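Local coordinates for protein cysteine desulfurase (PDB 6A6E) that catalyses, with pyridoxal-5'-phosphate as cofactor, the removal of sulfur from cysteine, probably leaving alanine and supplying sulfur for iron-sulfur cluster assembly, at residues Thr54-Tyr59 with His289-Val294; Thr189-Pro194 with Asp339-Ser344; His356-Ile361 with Glu415-Ile420; Thr122-Leu127 with Asn176-Ser181; Phe366-Arg371 with Ile410-Glu415. All coordinates share one frame; numbering follows the deposited sequence.

All five contacts are largely buried, but their chemistry differs with place. Contact 4 is strand pairing inside the seven-stranded sheet of the large PLP-binding domain, with backbone bonds and a salt bridge at its outer end. Contact 2 joins two loops by a single bridge and lies closest to the centre of the folded chain. Contacts 1, 3 and 5 are side-chain packing without such bonds. Contact 1 sets aliphatic groups against two aromatic rings and lies against the second subunit. Contacts 3 and 5 are aliphatic for the most part and neighbours, their centres about 8 Å apart. Both use helix 407-423 and share E415; the S359 and T370 hydroxyls link them by a hydrogen bond.

Contact 1: residues Thr54-Tyr59 with His289-Val294; sequences TDFYLY and HITGAV
T291 lies under the ring of Y57. Its CG2 methyl sits 3.7 Å from the centroid of the Y57 ring, 15° off the normal, in a CH-pi contact. T291 OG1 is turned to the same ring and comes within 3.1 Å of Y57 CE1. It also lies at the edge of the F56 ring, near the ring plane, 3.5 Å from F56 CE2. This hydroxyl is buried between two aromatic residues and has no polar partner in the model. F56 points toward the second helix, with CG anti to the backbone N (chi1 -178°). There V294 CG2 lies over one face of the F56 ring, 4.2 Å from its centroid, in a second CH-pi contact. I290 CG2 touches the same ring obliquely, 4.1 Å from F56 CE2.

The contact packs helix 47-59 against the start of helix 290-306 in this class-V aminotransferase fold. The short axes approach to 10.2 Å and run roughly antiparallel, at 144°. H289 is the N-cap of the second helix, and Y57 OH meets the edge of its imidazole. Both polar ends are held by the second subunit: Y57 OH bonds to the backbone N of its T241, and H289 ND1 to the T241 hydroxyl. A75 and A78 of helix 70-90 also pack on F56.

Contact 2: residues Thr189-Pro194 with Asp339-Ser344; sequences TGQEMP and DSSHKS
The carbonyl oxygen of T189 lies over one face of the H342 imidazole, toward its CE1 rim. T189 O is 2.9 Å from H342 CE1 and above the ring plane, so it makes no hydrogen bond with either ring nitrogen. Two loops meet here in a single beta bridge between Q191 and H342. One loop leads from strand 179-183 to helix 195-201, the other into strand 345-350, so the bridge ties the large PLP-binding domain to the small C-terminal domain. Two nearly straight bonds make it: K343 N to G190 O at 2.9 Å, and E192 N to S341 O at 2.8 Å, each with an angle of 172°. The ring nitrogens of H342 bond to backbone carbonyls near in sequence, ND1 to P337 O and NE2 to L345 O. An alanine in place of H342 is likely to leave both of those carbonyls without their mate and open a gap beside T189 and G190.

G190 has positive phi, and a CB there would clash with H342 CD2 and K343 O. T189 OG1 closes an ST turn onto Q191 N. S341 OG lies 3.5 Å from Q191 CG. E192 lies across the aliphatic root of K343, with OE2 3.4 Å from K343 CG; its OE1 pairs with K218. K343 bends at chi2 (-87°) and chi4, and NZ reaches S340 O. D339 OD1 forms an Asx turn with S341 N and takes the S341 hydroxyl on its syn lone pair at 2.7 Å.

Contact 3: residues His356-Ile361 with Glu415-Ile420; sequences HDVSHI and EGLKYI
Helices 356-361 and 415-420 cross at 123° between their N-to-C directions, with axes 10.2 Å apart at closest approach and the CA atoms of V358 and I420 nearest each other. The side chains between them are mostly aliphatic. I420 is the centre of the contact. Its CG1 packs 3.6 Å from I361 CG2, and the two side chains lie alongside, running in opposite senses. The CG1 branch of I420 stands anti to the carbonyl carbon (chi1 -71°) and carries CD1 on to the first helix. There I420 CD1 rests 3.6 Å from the carbonyl oxygen V358 O and 4.1 Å from V358 CG1. V358 stands roughly square to I420, and its CG1 methyl also touches L417 CD2 at 3.8 Å. One methyl of V358 thus meets two residues about a turn apart. Y419 marks the outer margin. I361 CG2 approaches its ring obliquely, 4.3 Å from Y419 CD1.

The contact joins two helices of the small C-terminal domain of the fold. L362, on the same helix as V358 and I361, packs against both L417 and I420. Strand 345-350 packs on the pair, V350 touching V358 and L417, and F348 touching L417. V353 closes on V358 and I420 from a loop. F366 meets the Y419 ring edge-to-face, and S372 of strand 368-373 touches S359.

Contact 4: residues Thr122-Leu127 with Asn176-Ser181; sequences TEDTVL and NPKVVS
K178 and D124 form a salt bridge, NZ to OD2 at 2.7 Å. The lysine nitrogen comes to the carboxylate from above its plane, 40° out of it. K178 CB lies against D124 CB; beyond it, with CG anti to the backbone N (chi1 -171°), the chain bends and brings NZ back to OD2. NZ also bonds to I119 O, while D124 OD2 accepts from K121 N. A methionine in place of K178 would probably leave the D124 carboxylate without its opposite charge and I119 O without this donor.

The backbones pair next. T125 O takes K178 N at 3.0 Å and, weakly, V179 N at 3.5 Å. L127 N bonds to V179 O at 2.8 Å, and S181 N to L127 O at 2.9 Å. A water bridges T125 N and N176 O.

V126 and V179 lie side by side on one face of the sheet, CG1 to CG1 4.1 Å, with W140 over them. L127 and V180 occupy the other face, where L127 CB also meets P177 CB. These are neighbouring parallel strands, 125-129 and 179-183, in the mixed sheet of the large domain typical of fold-type I PLP enzymes.

Contact 5: residues Phe366-Arg371 with Ile410-Glu415; sequences FGVATR and IDVLIE
V368 and V412 make the tight part of this contact, CG2 to CG1 at 3.7 Å. They join strand 368-373 of the small domain's mixed sheet to helix 407-423, which packs on one face of it. The two valines overlap flank to flank, pointing opposite ways. V368 uses both methyls. While CG2 meets V412, its CG1 touches L413 CD1 at 4.1 Å, and the V368 and L413 side chains meet nearly crosswise. L413 gets there with CG anti to the backbone N (chi1 166°), which swings its end toward the strand. T370 CG2 lies farther along, at 4.5 Å from L413 CD1. The T370 hydroxyl has S359 OG as its hydrogen-bond partner. L362 of helix 355-366 packs on V368, T370 and L413, and A399 of strand 396-400 also touches L413, so this inner end is enclosed.

The other end lies nearer solvent, with V412 partly exposed and E415 exposed. V412 CG1 lies 3.9 Å from the carbonyl oxygen F366 O. It is also 4.4 Å from F366 CB, a loose touch. The backbone turns just past F366 at G367, which has positive phi. The F366 ring is buried, but one edge lies beside E415. The glutamate leaves the helix extended, and its aliphatic part passes the ring before the acid group does: E415 CG is 4.0 Å from F366 CE2. The carboxylate stands nearly perpendicular to the ring, with the planes 88° apart. E415 OE2 lies near the ring plane at the edge, 3.7 Å from F366 CE2.

Contact 1: residues Thr54-Tyr59 with His289-Val294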
# COMPACT_ATOMS: atom_id res chain seq x y z
N THR A 54 -8.62 -9.96 11.36
CA THR A 54 -9.01 -11.28 10.88
C THR A 54 -10.55 -11.45 10.77
O THR A 54 -11.06 -11.90 9.75
CB THR A 54 -8.49 -12.39 11.83
OG1 THR A 54 -7.08 -12.50 11.71
CG2 THR A 54 -9.10 -13.77 11.44
N ASP A 55 -11.28 -11.05 11.81
CA ASP A 55 -12.73 -11.05 11.79
C ASP A 55 -13.29 -10.16 10.65
O ASP A 55 -14.24 -10.51 9.96
CB ASP A 55 -13.28 -10.60 13.16
CG ASP A 55 -14.79 -10.31 13.14
OD1 ASP A 55 -15.56 -11.27 13.22
OD2 ASP A 55 -15.21 -9.12 12.99
N PHE A 56 -12.66 -9.00 10.45
CA PHE A 56 -13.03 -8.14 9.38
C PHE A 56 -12.83 -8.80 7.99
O PHE A 56 -13.77 -8.86 7.21
CB PHE A 56 -12.30 -6.80 9.48
CG PHE A 56 -12.70 -5.84 8.40
CD1 PHE A 56 -13.89 -5.11 8.51
CD2 PHE A 56 -11.94 -5.71 7.24
CE1 PHE A 56 -14.30 -4.24 7.47
CE2 PHE A 56 -12.33 -4.85 6.23
CZ PHE A 56 -13.51 -4.10 6.36
N TYR A 57 -11.64 -9.36 7.73
CA TYR A 57 -11.35 -10.05 6.47
C TYR A 57 -12.30 -11.19 6.22
O TYR A 57 -12.66 -11.47 5.04
CB TYR A 57 -9.91 -10.64 6.46
CG TYR A 57 -8.77 -9.80 5.85
CD1 TYR A 57 -8.90 -9.17 4.60
CD2 TYR A 57 -7.52 -9.70 6.49
CE1 TYR A 57 -7.86 -8.45 4.05
CE2 TYR A 57 -6.46 -8.99 5.92
CZ TYR A 57 -6.66 -8.39 4.67
OH TYR A 57 -5.65 -7.67 4.13
N LEU A 58 -12.65 -11.93 7.29
CA LEU A 58 -13.37 -13.20 7.09
C LEU A 58 -14.89 -12.97 7.06
O LEU A 58 -15.57 -13.72 6.42
CB LEU A 58 -12.98 -14.25 8.15
CG LEU A 58 -11.55 -14.77 8.07
CD1 LEU A 58 -11.21 -15.70 9.23
CD2 LEU A 58 -11.30 -15.46 6.71
N TYR A 59 -15.40 -11.95 7.73
CA TYR A 59 -16.86 -11.80 7.89
C TYR A 59 -17.46 -10.45 7.44
O TYR A 59 -18.70 -10.37 7.25
CB TYR A 59 -17.27 -12.09 9.36
CG TYR A 59 -17.02 -13.54 9.83
CD1 TYR A 59 -17.87 -14.60 9.43
CD2 TYR A 59 -15.96 -13.86 10.63
CE1 TYR A 59 -17.65 -15.94 9.85
CE2 TYR A 59 -15.75 -15.18 11.10
CZ TYR A 59 -16.60 -16.21 10.69
OH TYR A 59 -16.39 -17.51 11.09
N HIS A 289 -5.77 0.16 1.08
CA HIS A 289 -5.55 -0.95 2.01
C HIS A 289 -6.66 -0.95 3.05
O HIS A 289 -6.47 -0.54 4.20
CB HIS A 289 -4.15 -0.90 2.63
CG HIS A 289 -3.81 -2.08 3.50
ND1 HIS A 289 -4.61 -3.19 3.59
CD2 HIS A 289 -2.70 -2.34 4.25
CE1 HIS A 289 -4.00 -4.09 4.35
NE2 HIS A 289 -2.88 -3.57 4.80
N ILE A 290 -7.82 -1.43 2.60
CA ILE A 290 -9.05 -1.30 3.35
C ILE A 290 -8.87 -1.91 4.74
O ILE A 290 -9.18 -1.29 5.74
CB ILE A 290 -10.24 -1.99 2.66
CG1 ILE A 290 -10.54 -1.34 1.28
CG2 ILE A 290 -11.49 -1.93 3.50
CD1 ILE A 290 -11.40 -2.29 0.47
N THR A 291 -8.35 -3.14 4.80
CA THR A 291 -8.25 -3.78 6.06
C THR A 291 -7.11 -3.20 6.90
O THR A 291 -7.14 -3.25 8.16
CB THR A 291 -8.04 -5.30 5.85
OG1 THR A 291 -9.17 -5.81 5.10
CG2 THR A 291 -7.89 -5.98 7.21
N GLY A 292 -6.09 -2.65 6.25
CA GLY A 292 -4.97 -1.98 6.96
C GLY A 292 -5.44 -0.72 7.67
O GLY A 292 -5.07 -0.45 8.82
N ALA A 293 -6.28 0.03 6.97
CA ALA A 293 -6.91 1.22 7.56
C ALA A 293 -7.79 0.84 8.80
O ALA A 293 -7.66 1.41 9.86
CB ALA A 293 -7.73 1.90 6.53
N VAL A 294 -8.67 -0.13 8.64
CA VAL A 294 -9.52 -0.62 9.71
C VAL A 294 -8.66 -1.12 10.88
O VAL A 294 -8.92 -0.81 12.03
CB VAL A 294 -10.47 -1.74 9.22
CG1 VAL A 294 -11.24 -2.40 10.37
CG2 VAL A 294 -11.49 -1.17 8.28

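Contact 2: residues Thr189-Pro194 with Asp339-Ser344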
# COMPACT_ATOMS: atom_id res chain seq x y z
N THR A 189 19.48 10.03 15.86
CA THR A 189 19.84 10.80 17.05
C THR A 189 18.85 10.71 18.16
O THR A 189 19.20 10.99 19.31
CB THR A 189 20.08 12.26 16.75
OG1 THR A 189 18.83 12.92 16.48
CG2 THR A 189 21.02 12.42 15.61
N GLY A 190 17.60 10.34 17.86
CA GLY A 190 16.52 10.29 18.89
C GLY A 190 15.97 11.68 19.21
O GLY A 190 15.11 11.84 20.06
N GLN A 191 16.47 12.72 18.55
CA GLN A 191 16.10 14.09 18.92
C GLN A 191 14.67 14.44 18.46
O GLN A 191 14.41 14.46 17.24
CB GLN A 191 17.06 15.13 18.31
CG GLN A 191 16.75 16.54 18.81
CD GLN A 191 17.57 17.64 18.20
OE1 GLN A 191 18.38 17.40 17.31
NE2 GLN A 191 17.31 18.90 18.63
N GLU A 192 13.78 14.72 19.40
CA GLU A 192 12.50 15.36 19.08
C GLU A 192 12.72 16.83 18.69
O GLU A 192 13.33 17.56 19.43
CB GLU A 192 11.52 15.27 20.24
CG GLU A 192 11.17 13.81 20.59
CD GLU A 192 10.21 13.66 21.77
OE1 GLU A 192 9.98 14.66 22.48
OE2 GLU A 192 9.69 12.52 22.01
N MET A 193 12.25 17.22 17.51
CA MET A 193 12.51 18.52 16.97
C MET A 193 11.53 19.59 17.49
O MET A 193 10.36 19.30 17.78
CB MET A 193 12.48 18.51 15.43
CG MET A 193 13.55 17.63 14.77
SD MET A 193 15.26 18.05 15.27
CE MET A 193 16.24 16.73 14.53
N PRO A 194 12.00 20.83 17.57
CA PRO A 194 11.21 21.95 18.02
C PRO A 194 10.31 22.42 16.87
O PRO A 194 10.53 23.46 16.24
CB PRO A 194 12.29 22.98 18.42
CG PRO A 194 13.35 22.77 17.39
CD PRO A 194 13.38 21.24 17.24
N ASP A 339 20.13 15.30 26.54
CA ASP A 339 19.21 16.28 27.08
C ASP A 339 17.81 15.67 26.87
O ASP A 339 17.70 14.54 26.41
CB ASP A 339 19.39 17.68 26.47
CG ASP A 339 18.83 17.83 25.07
OD1 ASP A 339 18.04 16.99 24.58
OD2 ASP A 339 19.18 18.82 24.42
N SER A 340 16.75 16.37 27.27
CA SER A 340 15.44 15.70 27.37
C SER A 340 14.70 15.67 26.01
O SER A 340 13.64 15.04 25.90
CB SER A 340 14.57 16.44 28.38
OG SER A 340 14.30 17.73 27.83
N SER A 341 15.25 16.32 25.00
CA SER A 341 14.83 16.12 23.61
C SER A 341 15.14 14.68 23.08
O SER A 341 14.51 14.24 22.09
CB SER A 341 15.40 17.17 22.64
OG SER A 341 16.76 16.88 22.26
N HIS A 342 16.03 13.95 23.73
CA HIS A 342 16.47 12.64 23.22
C HIS A 342 15.48 11.60 23.69
O HIS A 342 15.34 11.39 24.88
CB HIS A 342 17.88 12.30 23.74
CG HIS A 342 18.54 11.16 23.02
ND1 HIS A 342 19.83 11.25 22.53
CD2 HIS A 342 18.11 9.91 22.73
CE1 HIS A 342 20.15 10.11 21.93
NE2 HIS A 342 19.12 9.28 22.05
N LYS A 343 14.75 10.97 22.78
CA LYS A 343 13.78 9.95 23.19
C LYS A 343 13.83 8.74 22.30
O LYS A 343 14.41 8.81 21.26
CB LYS A 343 12.36 10.55 23.13
CG LYS A 343 12.14 11.68 24.15
CD LYS A 343 11.69 11.07 25.46
CE LYS A 343 11.59 12.03 26.66
NZ LYS A 343 12.81 12.83 26.95
N SER A 344 13.29 7.62 22.78
CA SER A 344 12.94 6.41 21.99
C SER A 344 14.10 5.50 21.70
O SER A 344 13.90 4.27 21.67
CB SER A 344 12.39 6.74 20.58
OG SER A 344 11.18 7.32 20.71

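Contact 3: residues His356-Ile361 with Glu415-Ile420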
# COMPACT_ATOMS: atom_id res chain seq x y z
N HIS A 356 28.02 -4.44 13.06
CA HIS A 356 27.38 -5.77 12.77
C HIS A 356 27.75 -6.87 13.72
O HIS A 356 26.89 -7.69 14.04
CB HIS A 356 27.53 -6.25 11.29
CG HIS A 356 26.41 -7.19 10.84
ND1 HIS A 356 26.38 -7.78 9.58
CD2 HIS A 356 25.30 -7.63 11.48
CE1 HIS A 356 25.29 -8.53 9.48
NE2 HIS A 356 24.62 -8.45 10.62
N ASP A 357 29.00 -6.90 14.20
CA ASP A 357 29.36 -7.86 15.26
C ASP A 357 28.61 -7.59 16.55
O ASP A 357 28.24 -8.52 17.24
CB ASP A 357 30.87 -7.85 15.56
CG ASP A 357 31.72 -8.25 14.38
OD1 ASP A 357 31.22 -9.06 13.56
OD2 ASP A 357 32.87 -7.72 14.26
N VAL A 358 28.43 -6.32 16.92
CA VAL A 358 27.63 -5.99 18.14
C VAL A 358 26.21 -6.55 18.03
O VAL A 358 25.76 -7.25 18.92
CB VAL A 358 27.60 -4.48 18.44
CG1 VAL A 358 26.72 -4.16 19.63
CG2 VAL A 358 29.01 -3.96 18.67
N SER A 359 25.53 -6.27 16.90
CA SER A 359 24.18 -6.74 16.71
C SER A 359 24.15 -8.28 16.58
O SER A 359 23.20 -8.93 17.05
CB SER A 359 23.56 -6.06 15.47
OG SER A 359 23.28 -4.71 15.73
N HIS A 360 25.17 -8.87 15.96
CA HIS A 360 25.15 -10.29 15.77
C HIS A 360 25.22 -10.99 17.14
O HIS A 360 24.42 -11.83 17.45
CB HIS A 360 26.30 -10.77 14.86
CG HIS A 360 26.37 -12.25 14.85
ND1 HIS A 360 25.48 -13.02 14.15
CD2 HIS A 360 27.12 -13.12 15.60
CE1 HIS A 360 25.70 -14.31 14.42
NE2 HIS A 360 26.69 -14.39 15.29
N ILE A 361 26.17 -10.58 17.98
CA ILE A 361 26.40 -11.25 19.29
C ILE A 361 25.20 -10.98 20.21
O ILE A 361 24.66 -11.90 20.81
CB ILE A 361 27.74 -10.83 19.95
CG1 ILE A 361 28.92 -11.35 19.14
CG2 ILE A 361 27.80 -11.36 21.38
CD1 ILE A 361 30.23 -10.58 19.35
N GLU A 415 24.18 -5.86 29.86
CA GLU A 415 24.92 -7.09 30.16
C GLU A 415 25.55 -7.62 28.86
O GLU A 415 26.71 -8.03 28.83
CB GLU A 415 23.97 -8.16 30.76
CG GLU A 415 24.58 -9.55 30.88
CD GLU A 415 23.58 -10.63 31.33
OE1 GLU A 415 22.50 -10.30 31.88
OE2 GLU A 415 23.87 -11.84 31.13
N GLY A 416 24.77 -7.62 27.78
CA GLY A 416 25.27 -8.01 26.47
C GLY A 416 26.45 -7.22 25.99
O GLY A 416 27.44 -7.80 25.47
N LEU A 417 26.37 -5.90 26.12
CA LEU A 417 27.42 -5.06 25.62
C LEU A 417 28.73 -5.29 26.43
O LEU A 417 29.83 -5.21 25.87
CB LEU A 417 27.03 -3.57 25.72
CG LEU A 417 25.92 -3.13 24.72
CD1 LEU A 417 25.54 -1.66 24.88
CD2 LEU A 417 26.32 -3.39 23.28
N LYS A 418 28.59 -5.46 27.74
CA LYS A 418 29.77 -5.70 28.60
C LYS A 418 30.50 -6.95 28.17
O LYS A 418 31.73 -6.92 28.08
CB LYS A 418 29.33 -5.83 30.05
CG LYS A 418 29.12 -4.45 30.61
CD LYS A 418 28.44 -4.50 31.97
CE LYS A 418 28.62 -3.16 32.65
NZ LYS A 418 27.62 -3.04 33.72
N TYR A 419 29.73 -8.02 27.93
CA TYR A 419 30.20 -9.27 27.39
C TYR A 419 30.94 -9.10 26.10
O TYR A 419 31.96 -9.78 25.87
CB TYR A 419 29.03 -10.22 27.14
CG TYR A 419 29.45 -11.54 26.54
CD1 TYR A 419 29.72 -11.65 25.19
CD2 TYR A 419 29.62 -12.67 27.35
CE1 TYR A 419 30.14 -12.85 24.65
CE2 TYR A 419 30.03 -13.87 26.82
CZ TYR A 419 30.29 -13.95 25.48
OH TYR A 419 30.71 -15.13 24.94
N ILE A 420 30.39 -8.27 25.21
CA ILE A 420 31.01 -8.05 23.90
C ILE A 420 32.37 -7.33 24.10
O ILE A 420 33.34 -7.61 23.39
CB ILE A 420 30.09 -7.26 22.90
CG1 ILE A 420 28.93 -8.14 22.45
CG2 ILE A 420 30.89 -6.82 21.66
CD1 ILE A 420 27.71 -7.41 21.98

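Contact 4: residues Thr122-Leu127 with Asn176-Ser181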
# COMPACT_ATOMS: atom_id res chain seq x y z
N THR A 122 10.58 25.93 -10.25
CA THR A 122 12.01 25.95 -10.55
C THR A 122 12.62 27.10 -9.78
O THR A 122 12.01 28.16 -9.64
CB THR A 122 12.30 26.14 -12.05
OG1 THR A 122 11.36 27.07 -12.56
CG2 THR A 122 12.06 24.94 -12.81
N GLU A 123 13.79 26.89 -9.20
CA GLU A 123 14.40 27.97 -8.41
C GLU A 123 13.70 28.44 -7.11
O GLU A 123 14.22 29.33 -6.44
CB GLU A 123 14.67 29.18 -9.33
CG GLU A 123 15.39 28.77 -10.61
CD GLU A 123 16.32 29.83 -11.09
OE1 GLU A 123 15.87 30.99 -11.18
OE2 GLU A 123 17.50 29.48 -11.35
N ASP A 124 12.54 27.87 -6.74
CA ASP A 124 12.16 27.88 -5.33
C ASP A 124 13.14 27.00 -4.57
O ASP A 124 13.86 26.18 -5.16
CB ASP A 124 10.77 27.33 -5.10
CG ASP A 124 9.70 28.28 -5.51
OD1 ASP A 124 9.96 29.47 -5.65
OD2 ASP A 124 8.56 27.83 -5.71
N THR A 125 13.16 27.17 -3.27
CA THR A 125 14.03 26.34 -2.42
C THR A 125 13.18 25.55 -1.46
O THR A 125 12.20 26.09 -0.94
CB THR A 125 15.00 27.20 -1.57
OG1 THR A 125 15.87 27.87 -2.46
CG2 THR A 125 15.85 26.38 -0.60
N VAL A 126 13.56 24.28 -1.30
CA VAL A 126 13.05 23.40 -0.30
C VAL A 126 14.14 23.30 0.73
O VAL A 126 15.24 22.90 0.39
CB VAL A 126 12.81 21.93 -0.81
CG1 VAL A 126 12.22 21.11 0.33
CG2 VAL A 126 11.84 21.94 -1.95
N LEU A 127 13.80 23.56 1.97
CA LEU A 127 14.72 23.41 3.09
C LEU A 127 14.39 22.14 3.89
O LEU A 127 13.29 22.01 4.45
CB LEU A 127 14.56 24.59 4.04
CG LEU A 127 15.40 24.60 5.32
CD1 LEU A 127 16.88 24.61 4.94
CD2 LEU A 127 15.05 25.84 6.15
N ASN A 176 13.47 32.81 2.88
CA ASN A 176 12.10 32.60 2.37
C ASN A 176 11.95 31.25 1.62
O ASN A 176 11.62 31.20 0.45
CB ASN A 176 11.74 33.80 1.45
CG ASN A 176 10.26 33.87 1.11
OD1 ASN A 176 9.36 33.47 1.88
ND2 ASN A 176 9.99 34.39 -0.08
N PRO A 177 12.19 30.14 2.31
CA PRO A 177 11.97 28.86 1.63
C PRO A 177 10.51 28.63 1.25
O PRO A 177 9.61 28.92 2.03
CB PRO A 177 12.46 27.81 2.65
CG PRO A 177 12.41 28.46 3.98
CD PRO A 177 12.69 29.94 3.69
N LYS A 178 10.28 28.11 0.05
CA LYS A 178 8.93 27.82 -0.38
C LYS A 178 8.35 26.64 0.44
O LYS A 178 7.17 26.65 0.84
CB LYS A 178 8.89 27.57 -1.89
CG LYS A 178 7.47 27.49 -2.45
CD LYS A 178 6.71 28.82 -2.24
CE LYS A 178 5.78 29.18 -3.36
NZ LYS A 178 6.56 29.33 -4.63
N VAL A 179 9.20 25.66 0.75
CA VAL A 179 8.81 24.45 1.51
C VAL A 179 9.89 24.16 2.55
O VAL A 179 11.08 24.28 2.26
CB VAL A 179 8.65 23.22 0.57
CG1 VAL A 179 8.38 21.93 1.33
CG2 VAL A 179 7.53 23.50 -0.36
N VAL A 180 9.46 23.79 3.76
CA VAL A 180 10.33 23.28 4.80
C VAL A 180 9.80 21.85 5.12
O VAL A 180 8.62 21.69 5.44
CB VAL A 180 10.27 24.15 6.08
CG1 VAL A 180 11.05 23.56 7.25
CG2 VAL A 180 10.87 25.53 5.82
N SER A 181 10.65 20.84 5.02
CA SER A 181 10.26 19.47 5.38
C SER A 181 11.23 18.97 6.38
O SER A 181 12.39 18.84 6.10
CB SER A 181 10.25 18.56 4.16
OG SER A 181 9.57 17.33 4.41
O HOH W 1 12.06 29.48 -2.21

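Contact 5: residues Phe366-Arg371 with Ile410-Glu415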
# COMPACT_ATOMS: atom_id res chain seq x y z
N PHE A 366 22.37 -13.25 23.33
CA PHE A 366 21.51 -12.62 24.36
C PHE A 366 20.04 -12.42 23.97
O PHE A 366 19.28 -11.92 24.75
CB PHE A 366 22.08 -11.29 24.79
CG PHE A 366 23.39 -11.40 25.46
CD1 PHE A 366 24.57 -11.45 24.70
CD2 PHE A 366 23.45 -11.44 26.84
CE1 PHE A 366 25.80 -11.58 25.34
CE2 PHE A 366 24.67 -11.58 27.48
CZ PHE A 366 25.85 -11.64 26.75
N GLY A 367 19.66 -12.86 22.77
CA GLY A 367 18.27 -12.75 22.28
C GLY A 367 17.77 -11.31 22.04
O GLY A 367 16.57 -11.07 21.89
N VAL A 368 18.71 -10.38 22.00
CA VAL A 368 18.48 -8.96 21.92
C VAL A 368 18.53 -8.58 20.42
O VAL A 368 19.57 -8.76 19.76
CB VAL A 368 19.57 -8.20 22.69
CG1 VAL A 368 19.48 -6.69 22.49
CG2 VAL A 368 19.46 -8.50 24.18
N ALA A 369 17.41 -8.00 19.94
CA ALA A 369 17.26 -7.48 18.57
C ALA A 369 17.62 -6.03 18.52
O ALA A 369 16.98 -5.24 19.15
CB ALA A 369 15.82 -7.70 18.09
N THR A 370 18.67 -5.68 17.78
CA THR A 370 19.09 -4.32 17.52
C THR A 370 19.44 -4.22 16.05
O THR A 370 19.38 -5.21 15.32
CB THR A 370 20.39 -3.93 18.28
OG1 THR A 370 21.47 -4.75 17.85
CG2 THR A 370 20.17 -4.09 19.79
N ARG A 371 19.76 -3.02 15.60
CA ARG A 371 20.09 -2.82 14.21
C ARG A 371 21.41 -2.09 14.06
O ARG A 371 21.68 -1.12 14.74
CB ARG A 371 18.97 -2.01 13.55
CG ARG A 371 19.04 -1.83 12.04
CD ARG A 371 17.68 -1.33 11.50
NE ARG A 371 16.71 -2.40 11.51
CZ ARG A 371 16.39 -3.17 10.50
NH1 ARG A 371 16.83 -2.92 9.28
NH2 ARG A 371 15.57 -4.14 10.74
N ILE A 410 16.35 -3.55 28.99
CA ILE A 410 17.48 -2.67 28.88
C ILE A 410 18.73 -3.25 29.64
O ILE A 410 19.88 -3.22 29.10
CB ILE A 410 17.08 -1.28 29.34
CG1 ILE A 410 16.09 -0.69 28.33
CG2 ILE A 410 18.28 -0.36 29.46
CD1 ILE A 410 15.46 0.61 28.74
N ASP A 411 18.49 -3.81 30.84
CA ASP A 411 19.58 -4.44 31.63
C ASP A 411 20.20 -5.63 30.89
O ASP A 411 21.41 -5.84 30.94
CB ASP A 411 19.06 -4.94 33.00
CG ASP A 411 18.70 -3.79 33.94
OD1 ASP A 411 19.10 -2.68 33.71
OD2 ASP A 411 18.01 -4.00 34.94
N VAL A 412 19.38 -6.40 30.17
CA VAL A 412 19.94 -7.42 29.29
C VAL A 412 20.83 -6.83 28.19
O VAL A 412 21.90 -7.39 27.88
CB VAL A 412 18.87 -8.37 28.72
CG1 VAL A 412 19.48 -9.43 27.80
CG2 VAL A 412 18.10 -9.02 29.85
N LEU A 413 20.39 -5.70 27.57
CA LEU A 413 21.19 -5.06 26.54
C LEU A 413 22.56 -4.71 27.13
O LEU A 413 23.60 -4.97 26.52
CB LEU A 413 20.50 -3.80 25.99
CG LEU A 413 21.39 -2.87 25.16
CD1 LEU A 413 21.82 -3.57 23.89
CD2 LEU A 413 20.73 -1.56 24.83
N ILE A 414 22.56 -4.10 28.32
CA ILE A 414 23.80 -3.60 28.98
C ILE A 414 24.74 -4.79 29.30
O ILE A 414 25.94 -4.74 28.97
CB ILE A 414 23.50 -2.78 30.25
CG1 ILE A 414 22.71 -1.50 29.91
CG2 ILE A 414 24.78 -2.36 31.00
CD1 ILE A 414 23.38 -0.47 29.02
N GLU A 415 24.18 -5.86 29.86
CA GLU A 415 24.92 -7.09 30.16
C GLU A 415 25.55 -7.62 28.86
O GLU A 415 26.71 -8.03 28.83
CB GLU A 415 23.97 -8.16 30.76
CG GLU A 415 24.58 -9.55 30.88
CD GLU A 415 23.58 -10.63 31.33
OE1 GLU A 415 22.50 -10.30 31.88
OE2 GLU A 415 23.87 -11.84 31.13